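Side-chain contacts in terminal oxygenase component of carbazole 1,9a-dioxygenase (Nocardioides aromaticivorans, PDB 3GCF), which probably hydroxylates carbazole with molecular oxygen, passing electrons from its Rieske [2Fe-2S] cluster to a non-haem iron(II) centre as the terminal component of a dioxygenase system: residues V59-A64 and V139-G144; H42-G47 and G66-I71; L167-T172 and V319-R324. All blocks are in the same frame, centred on the assembly; numbering follows the deposited sequence.

Contact 1: residues V59-A64 and V139-G144; sequences VLLTRA and VFVFIG
L61 of residues 59-64 points its forked end at V139 and V141, two residues of 139-144 that face it from across the inside of a curved sheet. The branches divide the work. L61 CD1 meets V139 CG1 at 4.4 Å, while L61 CD2 approaches V141 CG2 at 4.3 Å. Each methyl thus has its own partner. Their placement follows from the torsions: CG stands anti to the carbonyl carbon (chi1 -55°), CD1 then carries the chain onward, anti to CA, to V139, and CD2 branches off to V141. Both valines place CG1 anti to the backbone N; V139 offers that branch, whereas V141 offers the other one, CG2. The touch is light, made wholly of methyl ends, with no hydrogen bond between the segments. Y130 helps to fill this part of the interior by touching V59, V141 and I143, and A70 packs against L61 and V59. Strands 57-64 and 138-143 are not neighbours in their six-stranded antiparallel sheet, since 67-72 and 129-135 lie between them. That side chains of strands separated by two others still meet is consistent with a strongly curved sheet, as expected of the barrel-like antiparallel core of a Rieske domain.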
loop_
_atom_site.group_PDB
_atom_site.type_symbol
_atom_site.label_atom_id
_atom_site.label_comp_id
_atom_site.label_asym_id
_atom_site.label_seq_id
_atom_site.Cartn_x
_atom_site.Cartn_y
_atom_site.Cartn_z
ATOM N N VAL A 59 7.233 18.141 -12.460
ATOM C CA VAL A 59 7.398 19.178 -13.459
ATOM C C VAL A 59 6.297 19.101 -14.500
ATOM O O VAL A 59 5.856 18.014 -14.865
ATOM C CB VAL A 59 8.762 19.028 -14.175
ATOM C CG1 VAL A 59 8.961 20.168 -15.165
ATOM C CG2 VAL A 59 9.890 18.987 -13.144
ATOM N N LEU A 60 5.861 20.260 -14.977
ATOM C CA LEU A 60 4.829 20.318 -15.998
ATOM C C LEU A 60 5.457 20.844 -17.282
ATOM O O LEU A 60 6.070 21.916 -17.289
ATOM C CB LEU A 60 3.696 21.252 -15.564
ATOM C CG LEU A 60 2.528 21.393 -16.543
ATOM C CD1 LEU A 60 1.742 20.091 -16.583
ATOM C CD2 LEU A 60 1.620 22.545 -16.110
ATOM N N LEU A 61 5.312 20.091 -18.367
ATOM C CA LEU A 61 5.862 20.513 -19.646
ATOM C C LEU A 61 4.750 20.907 -20.603
ATOM O O LEU A 61 3.666 20.336 -20.572
ATOM C CB LEU A 61 6.667 19.379 -20.292
ATOM C CG LEU A 61 7.807 18.712 -19.517
ATOM C CD1 LEU A 61 8.338 17.545 -20.336
ATOM C CD2 LEU A 61 8.912 19.715 -19.231
ATOM N N THR A 62 5.027 21.885 -21.455
ATOM C CA THR A 62 4.064 22.310 -22.459
ATOM C C THR A 62 4.828 23.001 -23.578
ATOM O O THR A 62 6.016 23.304 -23.430
ATOM C CB THR A 62 3.023 23.293 -21.880
ATOM O OG1 THR A 62 2.030 23.565 -22.873
ATOM C CG2 THR A 62 3.681 24.605 -21.471
ATOM N N ARG A 63 4.169 23.213 -24.713
ATOM C CA ARG A 63 4.804 23.920 -25.818
ATOM C C ARG A 63 4.026 25.226 -25.989
ATOM O O ARG A 63 2.818 25.216 -26.249
ATOM C CB ARG A 63 4.756 23.102 -27.111
ATOM C CG ARG A 63 5.527 23.742 -28.272
ATOM C CD ARG A 63 5.383 22.942 -29.565
ATOM N NE ARG A 63 5.946 21.594 -29.456
ATOM C CZ ARG A 63 7.250 21.318 -29.434
ATOM N NH1 ARG A 63 8.143 22.298 -29.520
ATOM N NH2 ARG A 63 7.663 20.062 -29.308
ATOM N N ALA A 64 4.722 26.344 -25.812
ATOM C CA ALA A 64 4.117 27.667 -25.934
ATOM C C ALA A 64 4.827 28.456 -27.034
ATOM O O ALA A 64 6.031 28.725 -26.946
ATOM C CB ALA A 64 4.219 28.403 -24.606
ATOM N N VAL A 139 13.675 16.075 -25.027
ATOM C CA VAL A 139 13.487 17.234 -24.171
ATOM C C VAL A 139 14.308 17.079 -22.901
ATOM O O VAL A 139 14.020 16.213 -22.075
ATOM C CB VAL A 139 12.008 17.401 -23.768
ATOM C CG1 VAL A 139 11.868 18.555 -22.777
ATOM C CG2 VAL A 139 11.154 17.647 -25.009
ATOM N N PHE A 140 15.332 17.914 -22.750
ATOM C CA PHE A 140 16.185 17.875 -21.569
ATOM C C PHE A 140 15.807 19.022 -20.642
ATOM O O PHE A 140 15.451 20.111 -21.097
ATOM C CB PHE A 140 17.659 17.996 -21.968
ATOM C CG PHE A 140 18.185 16.802 -22.719
ATOM C CD1 PHE A 140 18.606 15.665 -22.036
ATOM C CD2 PHE A 140 18.228 16.803 -24.111
ATOM C CE1 PHE A 140 19.062 14.543 -22.729
ATOM C CE2 PHE A 140 18.684 15.682 -24.817
ATOM C CZ PHE A 140 19.101 14.549 -24.123
ATOM N N VAL A 141 15.876 18.762 -19.342
ATOM C CA VAL A 141 15.552 19.756 -18.330
ATOM C C VAL A 141 16.720 19.834 -17.354
ATOM O O VAL A 141 17.268 18.805 -16.952
ATOM C CB VAL A 141 14.282 19.355 -17.543
ATOM C CG1 VAL A 141 13.985 20.390 -16.474
ATOM C CG2 VAL A 141 13.101 19.213 -18.491
ATOM N N PHE A 142 17.110 21.045 -16.971
ATOM C CA PHE A 142 18.214 21.193 -16.040
ATOM C C PHE A 142 17.680 21.214 -14.612
ATOM O O PHE A 142 16.941 22.122 -14.229
ATOM C CB PHE A 142 18.993 22.478 -16.326
ATOM C CG PHE A 142 20.312 22.551 -15.609
ATOM C CD1 PHE A 142 21.418 21.857 -16.090
ATOM C CD2 PHE A 142 20.436 23.272 -14.426
ATOM C CE1 PHE A 142 22.632 21.874 -15.404
ATOM C CE2 PHE A 142 21.646 23.297 -13.728
ATOM C CZ PHE A 142 22.749 22.593 -14.221
ATOM N N ILE A 143 18.048 20.203 -13.832
ATOM C CA ILE A 143 17.607 20.094 -12.445
ATOM C C ILE A 143 18.746 20.509 -11.516
ATOM O O ILE A 143 19.861 20.002 -11.632
ATOM C CB ILE A 143 17.211 18.637 -12.095
ATOM C CG1 ILE A 143 16.229 18.085 -13.135
ATOM C CG2 ILE A 143 16.599 18.586 -10.704
ATOM C CD1 ILE A 143 14.895 18.794 -13.175
ATOM N N GLY A 144 18.465 21.421 -10.592
ATOM C CA GLY A 144 19.487 21.874 -9.666
ATOM C C GLY A 144 19.399 23.367 -9.422
ATOM O O GLY A 144 18.648 24.063 -10.105
#

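Contact 2: residues H42-G47 and G66-I71; sequences HELAEG and GEVKAI
The backbone of residues 42-47 draws in toward that of 66-71 as it passes the start of the strand, the CA atoms of L44 and V68 lying 7.6 Å apart and those of E46 and G66 6.3 Å. Two separate contacts hold the segments together. In the first, which is buried, L44 and V68 cross at about a right angle. A single methyl of the leucine does the touching: L44 CD1 lies 3.7 Å from V68 CG1 and 4.0 Å from V68 CG2, so it rests against both branches of the valine. In the second, the carboxylate of E46 reaches the turn that leads into the strand. G66 N donates to E46 OE1 at 2.8 Å with an N-H...O angle of 153°, meeting the oxygen on its syn side and 19° out of the carboxylate plane. The glutamate chain starts anti to its own amide nitrogen and bends at chi2 (63°), which turns the head back toward the turn. Its other oxygen, OE2, accepts from K65 N, so successive amides of the turn grip both oxygens of one carboxylate and restrict its rotation. G66 has backbone angles at which a CB would press on the preceding carbonyl oxygen. R63, on the neighbouring strand 57-64, packs against E46 and V68 and bonds to G66 O, while V132 of strand 129-135 touches V68; the loop between strands 34-40 and 49-54 is thereby laid over the hairpin of strands 57-64 and 67-72.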
loop_
_atom_site.group_PDB
_atom_site.type_symbol
_atom_site.label_atom_id
_atom_site.label_comp_id
_atom_site.label_asym_id
_atom_site.label_seq_id
_atom_site.Cartn_x
_atom_site.Cartn_y
_atom_site.Cartn_z
ATOM N N HIS A 42 8.350 15.077 -29.649
ATOM C CA HIS A 42 7.091 14.811 -30.332
ATOM C C HIS A 42 5.913 14.475 -29.416
ATOM O O HIS A 42 4.797 14.278 -29.881
ATOM C CB HIS A 42 7.297 13.724 -31.395
ATOM C CG HIS A 42 8.128 14.186 -32.557
ATOM N ND1 HIS A 42 8.446 13.373 -33.625
ATOM C CD2 HIS A 42 8.705 15.386 -32.815
ATOM C CE1 HIS A 42 9.181 14.051 -34.489
ATOM N NE2 HIS A 42 9.353 15.275 -34.021
ATOM N N GLU A 43 6.162 14.420 -28.114
ATOM C CA GLU A 43 5.092 14.151 -27.159
ATOM C C GLU A 43 4.355 15.458 -26.882
ATOM O O GLU A 43 3.272 15.462 -26.299
ATOM C CB GLU A 43 5.650 13.638 -25.827
ATOM C CG GLU A 43 6.219 12.236 -25.844
ATOM C CD GLU A 43 6.647 11.794 -24.454
ATOM O OE1 GLU A 43 5.790 11.772 -23.551
ATOM O OE2 GLU A 43 7.837 11.480 -24.257
ATOM N N LEU A 44 4.956 16.566 -27.304
ATOM C CA LEU A 44 4.383 17.882 -27.060
ATOM C C LEU A 44 3.997 18.681 -28.294
ATOM O O LEU A 44 4.856 19.170 -29.028
ATOM C CB LEU A 44 5.356 18.719 -26.233
ATOM C CG LEU A 44 5.658 18.306 -24.796
ATOM C CD1 LEU A 44 7.130 18.543 -24.489
ATOM C CD2 LEU A 44 4.769 19.099 -23.849
ATOM N N ALA A 45 2.697 18.814 -28.515
ATOM C CA ALA A 45 2.198 19.608 -29.623
ATOM C C ALA A 45 1.899 20.969 -28.992
ATOM O O ALA A 45 1.850 21.086 -27.765
ATOM C CB ALA A 45 0.929 18.991 -30.184
ATOM N N GLU A 46 1.708 21.992 -29.816
ATOM C CA GLU A 46 1.416 23.335 -29.313
ATOM C C GLU A 46 0.224 23.303 -28.355
ATOM O O GLU A 46 -0.830 22.770 -28.690
ATOM C CB GLU A 46 1.114 24.269 -30.491
ATOM C CG GLU A 46 0.814 25.719 -30.122
ATOM C CD GLU A 46 1.986 26.418 -29.456
ATOM O OE1 GLU A 46 3.145 26.122 -29.817
ATOM O OE2 GLU A 46 1.750 27.278 -28.582
ATOM N N GLY A 47 0.399 23.863 -27.162
ATOM C CA GLY A 47 -0.686 23.896 -26.195
ATOM C C GLY A 47 -0.952 22.605 -25.433
ATOM O O GLY A 47 -1.843 22.550 -24.584
ATOM N N GLY A 66 5.605 27.464 -29.920
ATOM C CA GLY A 66 6.629 26.622 -30.513
ATOM C C GLY A 66 7.753 26.166 -29.599
ATOM O O GLY A 66 8.526 25.283 -29.969
ATOM N N GLU A 67 7.850 26.744 -28.408
ATOM C CA GLU A 67 8.914 26.368 -27.485
ATOM C C GLU A 67 8.440 25.569 -26.286
ATOM O O GLU A 67 7.428 25.900 -25.666
ATOM C CB GLU A 67 9.637 27.615 -26.994
ATOM C CG GLU A 67 10.446 28.307 -28.065
ATOM C CD GLU A 67 10.894 29.681 -27.631
ATOM O OE1 GLU A 67 11.303 29.824 -26.458
ATOM O OE2 GLU A 67 10.841 30.615 -28.463
ATOM N N VAL A 68 9.183 24.515 -25.965
ATOM C CA VAL A 68 8.856 23.669 -24.828
ATOM C C VAL A 68 9.258 24.404 -23.556
ATOM O O VAL A 68 10.383 24.891 -23.435
ATOM C CB VAL A 68 9.603 22.312 -24.902
ATOM C CG1 VAL A 68 9.302 21.475 -23.663
ATOM C CG2 VAL A 68 9.189 21.560 -26.158
ATOM N N LYS A 69 8.328 24.495 -22.615
ATOM C CA LYS A 69 8.586 25.177 -21.356
ATOM C C LYS A 69 8.423 24.193 -20.206
ATOM O O LYS A 69 7.627 23.260 -20.288
ATOM C CB LYS A 69 7.597 26.337 -21.169
ATOM C CG LYS A 69 7.432 27.258 -22.380
ATOM C CD LYS A 69 8.737 27.927 -22.791
ATOM C CE LYS A 69 9.310 28.774 -21.666
ATOM N NZ LYS A 69 10.600 29.418 -22.057
ATOM N N ALA A 70 9.182 24.403 -19.136
ATOM C CA ALA A 70 9.094 23.547 -17.964
ATOM C C ALA A 70 8.865 24.402 -16.723
ATOM O O ALA A 70 9.649 25.308 -16.422
ATOM C CB ALA A 70 10.370 22.723 -17.804
ATOM N N ILE A 71 7.786 24.109 -16.004
ATOM C CA ILE A 71 7.454 24.849 -14.795
ATOM C C ILE A 71 7.078 23.861 -13.690
ATOM O O ILE A 71 6.639 22.748 -13.969
ATOM C CB ILE A 71 6.279 25.837 -15.061
ATOM C CG1 ILE A 71 6.010 26.685 -13.817
ATOM C CG2 ILE A 71 5.015 25.071 -15.459
ATOM C CD1 ILE A 71 5.248 27.972 -14.116
#

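Contact 3: residues L167-T172 and V319-R324; sequences LGIRRT and VEFEER
F321 reaches from its helix to strand residues L167, G168 and I169; most of its side chain meets L167, and only the far end goes on to the other two. F321 CB starts against the leucine tip, 3.7 Å from L167 CD1. With CG anti to the backbone N (chi1 -176°), the ring is sent out across the leucine, and the two side chains run antiparallel alongside each other. L167 CB therefore comes to lie over the ring centre, 3.8 Å from the F321 centroid and only 7° off the ring normal, a CH-pi contact made squarely on the face. Farther out, F321 CE1 reaches the strand backbone at L167 O, 3.7 Å away. The far end, F321 CZ, stands 3.8 Å from G168 N and meets I169 CG2 at 4.4 Å, the isoleucine methyl arriving at the ring edge. With an alanine here, L167 CB is likely to lose the aromatic face it lies on, and a gap would probably open between helix and strand. L304 of strand 298-307 and L330 farther along the helix also touch the F321 side chain. The iron(II) ion lies about 14 Å from the side chain of I169. The short segments lie 9.9 Å apart axis to axis, at 40°, and helix 311-331 thus packs on strand 164-173, an outermost strand within this chain of a seven-stranded antiparallel sheet, a helix-on-sheet packing consistent with the Bet v 1-like catalytic domain.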
loop_
_atom_site.group_PDB
_atom_site.type_symbol
_atom_site.label_atom_id
_atom_site.label_comp_id
_atom_site.label_asym_id
_atom_site.label_seq_id
_atom_site.Cartn_x
_atom_site.Cartn_y
_atom_site.Cartn_z
ATOM N N LEU A 167 15.738 8.180 -32.290
ATOM C CA LEU A 167 14.364 7.802 -31.999
ATOM C C LEU A 167 14.394 6.931 -30.753
ATOM O O LEU A 167 15.279 6.089 -30.601
ATOM C CB LEU A 167 13.777 7.013 -33.169
ATOM C CG LEU A 167 13.646 7.789 -34.482
ATOM C CD1 LEU A 167 13.399 6.816 -35.622
ATOM C CD2 LEU A 167 12.518 8.816 -34.374
ATOM N N GLY A 168 13.444 7.140 -29.852
ATOM C CA GLY A 168 13.425 6.336 -28.646
ATOM C C GLY A 168 12.084 6.279 -27.944
ATOM O O GLY A 168 11.080 6.783 -28.441
ATOM N N ILE A 169 12.077 5.636 -26.783
ATOM C CA ILE A 169 10.881 5.513 -25.965
ATOM C C ILE A 169 11.338 5.618 -24.526
ATOM O O ILE A 169 12.535 5.563 -24.241
ATOM C CB ILE A 169 10.182 4.151 -26.155
ATOM C CG1 ILE A 169 11.159 3.015 -25.824
ATOM C CG2 ILE A 169 9.645 4.034 -27.579
ATOM C CD1 ILE A 169 10.543 1.643 -25.847
ATOM N N ARG A 170 10.384 5.785 -23.619
ATOM C CA ARG A 170 10.689 5.876 -22.198
ATOM C C ARG A 170 9.607 5.118 -21.470
ATOM O O ARG A 170 8.502 4.956 -21.989
ATOM C CB ARG A 170 10.709 7.337 -21.731
ATOM C CG ARG A 170 9.376 8.083 -21.869
ATOM C CD ARG A 170 9.561 9.577 -21.578
ATOM N NE ARG A 170 8.329 10.352 -21.709
ATOM C CZ ARG A 170 7.492 10.614 -20.707
ATOM N NH1 ARG A 170 7.740 10.163 -19.480
ATOM N NH2 ARG A 170 6.410 11.350 -20.927
ATOM N N ARG A 171 9.929 4.640 -20.276
ATOM C CA ARG A 171 8.974 3.907 -19.466
ATOM C C ARG A 171 9.448 4.003 -18.025
ATOM O O ARG A 171 10.614 4.310 -17.763
ATOM C CB ARG A 171 8.912 2.436 -19.899
ATOM C CG ARG A 171 10.045 1.576 -19.336
ATOM C CD ARG A 171 10.013 0.152 -19.879
ATOM N NE ARG A 171 10.751 0.015 -21.130
ATOM C CZ ARG A 171 10.814 -1.110 -21.837
ATOM N NH1 ARG A 171 10.175 -2.192 -21.415
ATOM N NH2 ARG A 171 11.525 -1.159 -22.958
ATOM N N THR A 172 8.538 3.736 -17.100
ATOM C CA THR A 172 8.822 3.772 -15.672
ATOM C C THR A 172 9.285 2.395 -15.206
ATOM O O THR A 172 8.735 1.387 -15.631
ATOM C CB THR A 172 7.550 4.171 -14.893
ATOM O OG1 THR A 172 7.132 5.479 -15.310
ATOM C CG2 THR A 172 7.804 4.170 -13.386
ATOM N N VAL A 319 10.742 4.475 -40.317
ATOM C CA VAL A 319 9.919 3.332 -40.711
ATOM C C VAL A 319 10.402 2.027 -40.073
ATOM O O VAL A 319 9.594 1.266 -39.542
ATOM C CB VAL A 319 9.881 3.154 -42.251
ATOM C CG1 VAL A 319 9.201 1.830 -42.611
ATOM C CG2 VAL A 319 9.115 4.318 -42.886
ATOM N N GLU A 320 11.704 1.755 -40.113
ATOM C CA GLU A 320 12.181 0.519 -39.501
ATOM C C GLU A 320 12.089 0.560 -37.977
ATOM O O GLU A 320 11.979 -0.482 -37.333
ATOM C CB GLU A 320 13.604 0.165 -39.956
ATOM C CG GLU A 320 14.560 1.321 -40.105
ATOM C CD GLU A 320 15.932 0.874 -40.595
ATOM O OE1 GLU A 320 15.994 0.069 -41.556
ATOM O OE2 GLU A 320 16.945 1.333 -40.021
ATOM N N PHE A 321 12.121 1.758 -37.396
ATOM C CA PHE A 321 11.991 1.879 -35.952
ATOM C C PHE A 321 10.592 1.388 -35.570
ATOM O O PHE A 321 10.430 0.587 -34.648
ATOM C CB PHE A 321 12.150 3.333 -35.507
ATOM C CG PHE A 321 12.109 3.517 -34.014
ATOM C CD1 PHE A 321 13.208 3.185 -33.229
ATOM C CD2 PHE A 321 10.964 4.011 -33.391
ATOM C CE1 PHE A 321 13.176 3.343 -31.844
ATOM C CE2 PHE A 321 10.918 4.173 -32.005
ATOM C CZ PHE A 321 12.028 3.839 -31.229
ATOM N N GLU A 322 9.590 1.869 -36.303
ATOM C CA GLU A 322 8.191 1.508 -36.072
ATOM C C GLU A 322 7.875 0.045 -36.379
ATOM O O GLU A 322 7.140 -0.612 -35.646
ATOM C CB GLU A 322 7.294 2.408 -36.921
ATOM C CG GLU A 322 5.822 2.001 -36.993
ATOM C CD GLU A 322 5.114 2.098 -35.659
ATOM O OE1 GLU A 322 5.304 3.112 -34.951
ATOM O OE2 GLU A 322 4.354 1.164 -35.319
ATOM N N GLU A 323 8.444 -0.464 -37.464
ATOM C CA GLU A 323 8.197 -1.831 -37.896
ATOM C C GLU A 323 9.117 -2.882 -37.294
ATOM O O GLU A 323 8.777 -4.068 -37.302
ATOM C CB GLU A 323 8.313 -1.925 -39.426
ATOM C CG GLU A 323 7.451 -0.936 -40.193
ATOM C CD GLU A 323 7.570 -1.103 -41.695
ATOM O OE1 GLU A 323 8.560 -1.711 -42.157
ATOM O OE2 GLU A 323 6.680 -0.620 -42.419
ATOM N N ARG A 324 10.269 -2.470 -36.773
ATOM C CA ARG A 324 11.217 -3.448 -36.258
ATOM C C ARG A 324 12.002 -3.142 -34.977
ATOM O O ARG A 324 11.819 -3.805 -33.954
ATOM C CB ARG A 324 12.213 -3.791 -37.378
ATOM C CG ARG A 324 13.092 -4.991 -37.079
ATOM C CD ARG A 324 14.121 -5.251 -38.169
ATOM N NE ARG A 324 14.861 -6.480 -37.890
ATOM C CZ ARG A 324 16.072 -6.756 -38.363
ATOM N NH1 ARG A 324 16.700 -5.888 -39.149
ATOM N NH2 ARG A 324 16.659 -7.905 -38.045
#

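Contacts 1 and 2 interlock within the Rieske part: their centres are 9 Å apart, their segments alternate along the chain, and strands 57-64 and 67-72 are neighbours in one sheet. R63 NE of contact 1 lies 2.7 Å from L44 O of contact 2, a probable hydrogen bond between them. Contact 3 comes later in the chain, in the ring-hydroxylase part, with its centre 22 Å from contact 1 and 20 Å from contact 2. Even so, a salt bridge from E43 OE1 to R170 NH2 (2.7 Å) ties contact 2 to contact 3. It is one of the links between the cluster-bearing and iron-bearing parts of the chain.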